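Local coordinates for protein alpha-1,3-glucanase (PDB 5ZRU) that probably hydrolyses the alpha-1,3-glucosidic links of alpha-1,3-glucan, as a GH87-family glycoside hydrolase whose catalytic unit also holds calcium and zinc ions, at residues Y18-T23 / S369-G374; L44-S47 / R53-A56. All blocks are in the same frame, centred on the assembly; numbering follows the deposited sequence.

Interaction 1 of 2, residues Y18-T23 / S369-G374; sequences YTRYDT and SIRNNG. With CA (calcium ion), chain M.
The guanidinium groups of R20 and R371 meet almost at right angles, their planes 87° apart. NH2 of R20 lies over one face of the R371 group, 3.2 Å from NH2 of R371. Seen from R20, that same NH2 of R371 sits at the edge of its guanidinium. OG of S369, whose main polar partner is R347, lies 3.8 Å above the R371 plane, offset toward the rim. The edge of the R20 guanidinium takes OD2 of D22 in its plane. This salt bridge, NH1 of R20 to OD2 of D22, is long at 3.3 Å but nearly straight, at 166°.

The two arginine side chains run past each other in opposite directions. Each starts with CG anti to the backbone N (chi1 179° in R20) and bends at chi3. Two donors this close do not bond to each other. They are gathered round acid groups: E172 and E402 each form salt bridges with both arginines, and E139 pairs with R371. The carboxylates probably offset the two positive charges.

Y18 adds the tip of its side chain. Its OH packs on CB of S369 at 3.4 Å and stays 3.8 Å from NH2 of R371.

D22 links this charged cluster to a metal. Its OD1 binds the calcium ion at 2.8 Å and also accepts a 2.6 Å bond from N of T23 through the anti lone pair. OG1 of T23 binds the same ion at 2.5 Å, and S50, R53 and D169 complete the protein ligands. The arrangement is a partly buried arginine-glutamate network between two domains. It joins strand 19-21 of the N-terminal, beta-sandwich-like domain D1 to strand 369-371 of the parallel beta-helix, beside a calcium site.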
loop_
_atom_site.group_PDB
_atom_site.type_symbol
_atom_site.label_atom_id
_atom_site.label_comp_id
_atom_site.label_asym_id
_atom_site.label_seq_id
_atom_site.Cartn_x
_atom_site.Cartn_y
_atom_site.Cartn_z
ATOM N N TYR A 18 11.225 -2.723 -12.404
ATOM C CA TYR A 18 11.268 -1.335 -12.838
ATOM C C TYR A 18 12.399 -0.577 -12.148
ATOM O O TYR A 18 12.899 -0.970 -11.095
ATOM C CB TYR A 18 9.923 -0.633 -12.582
ATOM C CG TYR A 18 9.334 -0.806 -11.193
ATOM C CD1 TYR A 18 9.836 -0.108 -10.104
ATOM C CD2 TYR A 18 8.252 -1.656 -10.982
ATOM C CE1 TYR A 18 9.279 -0.258 -8.828
ATOM C CE2 TYR A 18 7.680 -1.804 -9.719
ATOM C CZ TYR A 18 8.201 -1.110 -8.650
ATOM O OH TYR A 18 7.638 -1.277 -7.403
ATOM N N THR A 19 12.816 0.516 -12.776
ATOM C CA THR A 19 13.664 1.501 -12.136
ATOM C C THR A 19 12.908 2.813 -12.112
ATOM O O THR A 19 11.994 3.039 -12.916
ATOM C CB THR A 19 15.011 1.689 -12.861
ATOM O OG1 THR A 19 14.775 2.131 -14.205
ATOM C CG2 THR A 19 15.802 0.387 -12.857
ATOM N N ARG A 20 13.284 3.678 -11.183
ATOM C CA ARG A 20 12.543 4.912 -10.991
ATOM C C ARG A 20 13.241 6.097 -11.640
ATOM O O ARG A 20 14.458 6.265 -11.517
ATOM C CB ARG A 20 12.323 5.230 -9.515
ATOM C CG ARG A 20 11.566 6.535 -9.417
ATOM C CD ARG A 20 11.045 6.808 -8.084
ATOM N NE ARG A 20 10.193 5.732 -7.616
ATOM C CZ ARG A 20 9.644 5.753 -6.416
ATOM N NH1 ARG A 20 9.865 6.802 -5.637
ATOM N NH2 ARG A 20 8.882 4.748 -6.004
ATOM N N TYR A 21 12.452 6.912 -12.324
ATOM C CA TYR A 21 12.859 8.212 -12.844
ATOM C C TYR A 21 12.088 9.254 -12.036
ATOM O O TYR A 21 10.910 9.507 -12.306
ATOM C CB TYR A 21 12.572 8.281 -14.343
ATOM C CG TYR A 21 13.536 7.395 -15.093
ATOM C CD1 TYR A 21 13.321 6.021 -15.204
ATOM C CD2 TYR A 21 14.705 7.923 -15.619
ATOM C CE1 TYR A 21 14.232 5.212 -15.847
ATOM C CE2 TYR A 21 15.612 7.129 -16.277
ATOM C CZ TYR A 21 15.378 5.780 -16.390
ATOM O OH TYR A 21 16.307 5.010 -17.038
ATOM N N ASP A 22 12.742 9.836 -11.024
ATOM C CA ASP A 22 12.035 10.641 -10.035
ATOM C C ASP A 22 12.199 12.127 -10.334
ATOM O O ASP A 22 12.803 12.539 -11.332
ATOM C CB ASP A 22 12.500 10.315 -8.605
ATOM C CG ASP A 22 11.358 10.428 -7.555
ATOM O OD1 ASP A 22 10.540 11.387 -7.626
ATOM O OD2 ASP A 22 11.273 9.558 -6.647
ATOM N N THR A 23 11.668 12.937 -9.416
ATOM C CA THR A 23 11.451 14.356 -9.685
ATOM C C THR A 23 12.743 15.066 -10.061
ATOM O O THR A 23 12.789 15.816 -11.044
ATOM C CB THR A 23 10.811 15.010 -8.463
ATOM O OG1 THR A 23 9.561 14.365 -8.183
ATOM C CG2 THR A 23 10.565 16.479 -8.713
ATOM N N SER A 369 5.258 -4.305 -3.642
ATOM C CA SER A 369 5.218 -2.851 -3.635
ATOM C C SER A 369 3.880 -2.442 -3.040
ATOM O O SER A 369 2.832 -2.760 -3.609
ATOM C CB SER A 369 5.379 -2.304 -5.058
ATOM O OG SER A 369 5.001 -0.930 -5.140
ATOM N N ILE A 370 3.917 -1.784 -1.877
ATOM C CA ILE A 370 2.721 -1.400 -1.126
ATOM C C ILE A 370 2.723 0.123 -1.100
ATOM O O ILE A 370 3.488 0.716 -0.340
ATOM C CB ILE A 370 2.733 -1.973 0.297
ATOM C CG1 ILE A 370 3.125 -3.466 0.276
ATOM C CG2 ILE A 370 1.379 -1.720 1.002
ATOM C CD1 ILE A 370 2.140 -4.358 -0.462
ATOM N N ARG A 371 1.895 0.775 -1.923
ATOM C CA ARG A 371 2.110 2.201 -2.161
ATOM C C ARG A 371 0.813 2.997 -2.124
ATOM O O ARG A 371 -0.176 2.603 -2.743
ATOM C CB ARG A 371 2.813 2.428 -3.514
ATOM C CG ARG A 371 3.203 3.884 -3.754
ATOM C CD ARG A 371 3.841 4.083 -5.138
ATOM N NE ARG A 371 5.101 3.370 -5.284
ATOM C CZ ARG A 371 5.619 2.974 -6.447
ATOM N NH1 ARG A 371 4.976 3.187 -7.592
ATOM N NH2 ARG A 371 6.776 2.332 -6.457
ATOM N N ASN A 372 0.825 4.121 -1.399
ATOM C CA ASN A 372 -0.210 5.156 -1.525
ATOM C C ASN A 372 -1.579 4.656 -1.064
ATOM O O ASN A 372 -2.603 4.972 -1.671
ATOM C CB ASN A 372 -0.286 5.686 -2.965
ATOM C CG ASN A 372 -0.909 7.074 -3.052
ATOM O OD1 ASN A 372 -0.580 7.971 -2.273
ATOM N ND2 ASN A 372 -1.795 7.262 -4.022
ATOM N N ASN A 373 -1.604 3.899 0.027
ATOM C CA ASN A 373 -2.848 3.366 0.569
ATOM C C ASN A 373 -3.362 4.221 1.727
ATOM O O ASN A 373 -2.607 4.939 2.389
ATOM C CB ASN A 373 -2.648 1.909 1.011
ATOM C CG ASN A 373 -2.345 0.995 -0.163
ATOM O OD1 ASN A 373 -3.187 0.807 -1.033
ATOM N ND2 ASN A 373 -1.132 0.431 -0.201
ATOM N N GLY A 374 -4.671 4.122 1.973
ATOM C CA GLY A 374 -5.356 5.021 2.887
ATOM C C GLY A 374 -5.628 4.498 4.279
ATOM O O GLY A 374 -6.531 4.987 4.972
HETATM CA CA CA M . 9.165 13.279 -6.013
HETATM O O HOH W 1 11.565 13.376 -5.437
#

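Interaction 2 of 2, residues L44-S47 / R53-A56; sequences LTAS and RYIA. With CA (calcium ion), chain M.
In Y54, chi1 of 72° sets CG between the backbone N and the carbonyl carbon, and the ring swings across to the 3-10 turn at 45-47. T45 has CG2 anti to its N, with OG1 beside that N (chi1 -61°), and this methyl meets the end of the tyrosine. CG2 of T45 lies 3.7 Å from OH of Y54, and the two side chains meet at a slant.

A46 makes the other half of the contact. Its CA comes to the edge of the ring, near the ring plane, 3.6 Å from CE1 of Y54. The methyl CB of A46 packs on the same CE1 at 3.7 Å. No hydrogen bond spans the two segments, so the contact is van der Waals packing.

The turn has its own internal tie. O of L44 accepts from both N and OG of S47, at 2.9 Å and 2.8 Å. F137 meets the Y54 ring edge-to-face, and strand 132-144 also touches T45. A leucine in place of Y54 would probably open a gap beside A46 and the T45 methyl and leave F137 without its ring partner.

The CB of R53 points away from the turn, and its NH2 forms a salt bridge with D24. The backbone O of R53 binds the calcium ion at 2.3 Å. Thus the strand offers the tyrosine ring to the turn and, one residue earlier, a carbonyl to the metal. This is a loop folded back on the strand that follows it, within an antiparallel sheet of the N-terminal catalytic domain D1, next to a calcium site.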
loop_
_atom_site.group_PDB
_atom_site.type_symbol
_atom_site.label_atom_id
_atom_site.label_comp_id
_atom_site.label_asym_id
_atom_site.label_seq_id
_atom_site.Cartn_x
_atom_site.Cartn_y
_atom_site.Cartn_z
ATOM N N LEU A 44 -0.084 21.276 1.744
ATOM C CA LEU A 44 0.537 21.345 0.422
ATOM C C LEU A 44 0.437 19.997 -0.276
ATOM O O LEU A 44 0.771 18.963 0.313
ATOM C CB LEU A 44 2.007 21.752 0.534
ATOM C CG LEU A 44 2.321 23.086 1.207
ATOM C CD1 LEU A 44 3.814 23.194 1.486
ATOM C CD2 LEU A 44 1.846 24.230 0.319
ATOM N N THR A 45 -0.006 20.016 -1.537
ATOM C CA THR A 45 -0.065 18.787 -2.326
ATOM C C THR A 45 1.277 18.062 -2.319
ATOM O O THR A 45 1.332 16.821 -2.273
ATOM C CB THR A 45 -0.502 19.122 -3.759
ATOM O OG1 THR A 45 -1.807 19.718 -3.728
ATOM C CG2 THR A 45 -0.547 17.859 -4.641
ATOM N N ALA A 46 2.378 18.820 -2.308
ATOM C CA ALA A 46 3.694 18.203 -2.367
ATOM C C ALA A 46 4.021 17.361 -1.133
ATOM O O ALA A 46 4.950 16.551 -1.194
ATOM C CB ALA A 46 4.766 19.280 -2.564
ATOM N N SER A 47 3.283 17.515 -0.022
ATOM C CA SER A 47 3.519 16.656 1.140
ATOM C C SER A 47 3.287 15.184 0.825
ATOM O O SER A 47 3.823 14.312 1.529
ATOM C CB SER A 47 2.624 17.057 2.320
ATOM O OG SER A 47 1.249 16.844 2.025
ATOM N N ARG A 53 8.458 16.358 -3.148
ATOM C CA ARG A 53 8.789 17.182 -4.304
ATOM C C ARG A 53 8.141 16.578 -5.541
ATOM O O ARG A 53 8.194 15.368 -5.727
ATOM C CB ARG A 53 10.306 17.257 -4.524
ATOM C CG ARG A 53 11.071 17.977 -3.435
ATOM C CD ARG A 53 12.528 17.559 -3.430
ATOM N NE ARG A 53 13.248 18.077 -4.585
ATOM C CZ ARG A 53 13.723 19.316 -4.668
ATOM N NH1 ARG A 53 13.540 20.166 -3.664
ATOM N NH2 ARG A 53 14.371 19.713 -5.755
ATOM N N TYR A 54 7.535 17.412 -6.385
ATOM C CA TYR A 54 7.043 16.932 -7.670
ATOM C C TYR A 54 7.098 18.075 -8.674
ATOM O O TYR A 54 7.367 19.224 -8.318
ATOM C CB TYR A 54 5.622 16.356 -7.562
ATOM C CG TYR A 54 4.516 17.379 -7.351
ATOM C CD1 TYR A 54 4.242 17.891 -6.078
ATOM C CD2 TYR A 54 3.729 17.808 -8.415
ATOM C CE1 TYR A 54 3.200 18.813 -5.879
ATOM C CE2 TYR A 54 2.690 18.728 -8.228
ATOM C CZ TYR A 54 2.432 19.224 -6.956
ATOM O OH TYR A 54 1.404 20.126 -6.770
ATOM N N ILE A 55 6.858 17.740 -9.942
ATOM C CA ILE A 55 6.875 18.721 -11.026
ATOM C C ILE A 55 5.438 19.086 -11.360
ATOM O O ILE A 55 4.638 18.225 -11.750
ATOM C CB ILE A 55 7.611 18.190 -12.268
ATOM C CG1 ILE A 55 9.046 17.817 -11.917
ATOM C CG2 ILE A 55 7.595 19.235 -13.386
ATOM C CD1 ILE A 55 9.448 16.473 -12.465
ATOM N N ALA A 56 5.106 20.364 -11.219
ATOM C CA ALA A 56 3.802 20.859 -11.624
ATOM C C ALA A 56 3.831 21.226 -13.103
ATOM O O ALA A 56 4.781 21.867 -13.575
ATOM C CB ALA A 56 3.390 22.064 -10.779
HETATM CA CA CA M . 9.165 13.279 -6.013
HETATM O O HOH W 1 11.565 13.376 -5.437
#

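The two interactions have centres about 15 Å apart and share one calcium ion. Interaction 1 pairs residues distant in sequence, from D1 and D2. Interaction 2 is local to D1, and both its segments fall between the two segments of interaction 1 along the chain. Strands 19-21 and 53-57 belong to the same antiparallel sheet, and each pairs with strand 166-174. The contacts also touch directly: OG1 of T23 is 3.0 Å from O of R53, and both atoms bind the ion. The shared ion joins the loop after strand 19-21 to strand 53-57, near where D1 meets the beta-helix of D2.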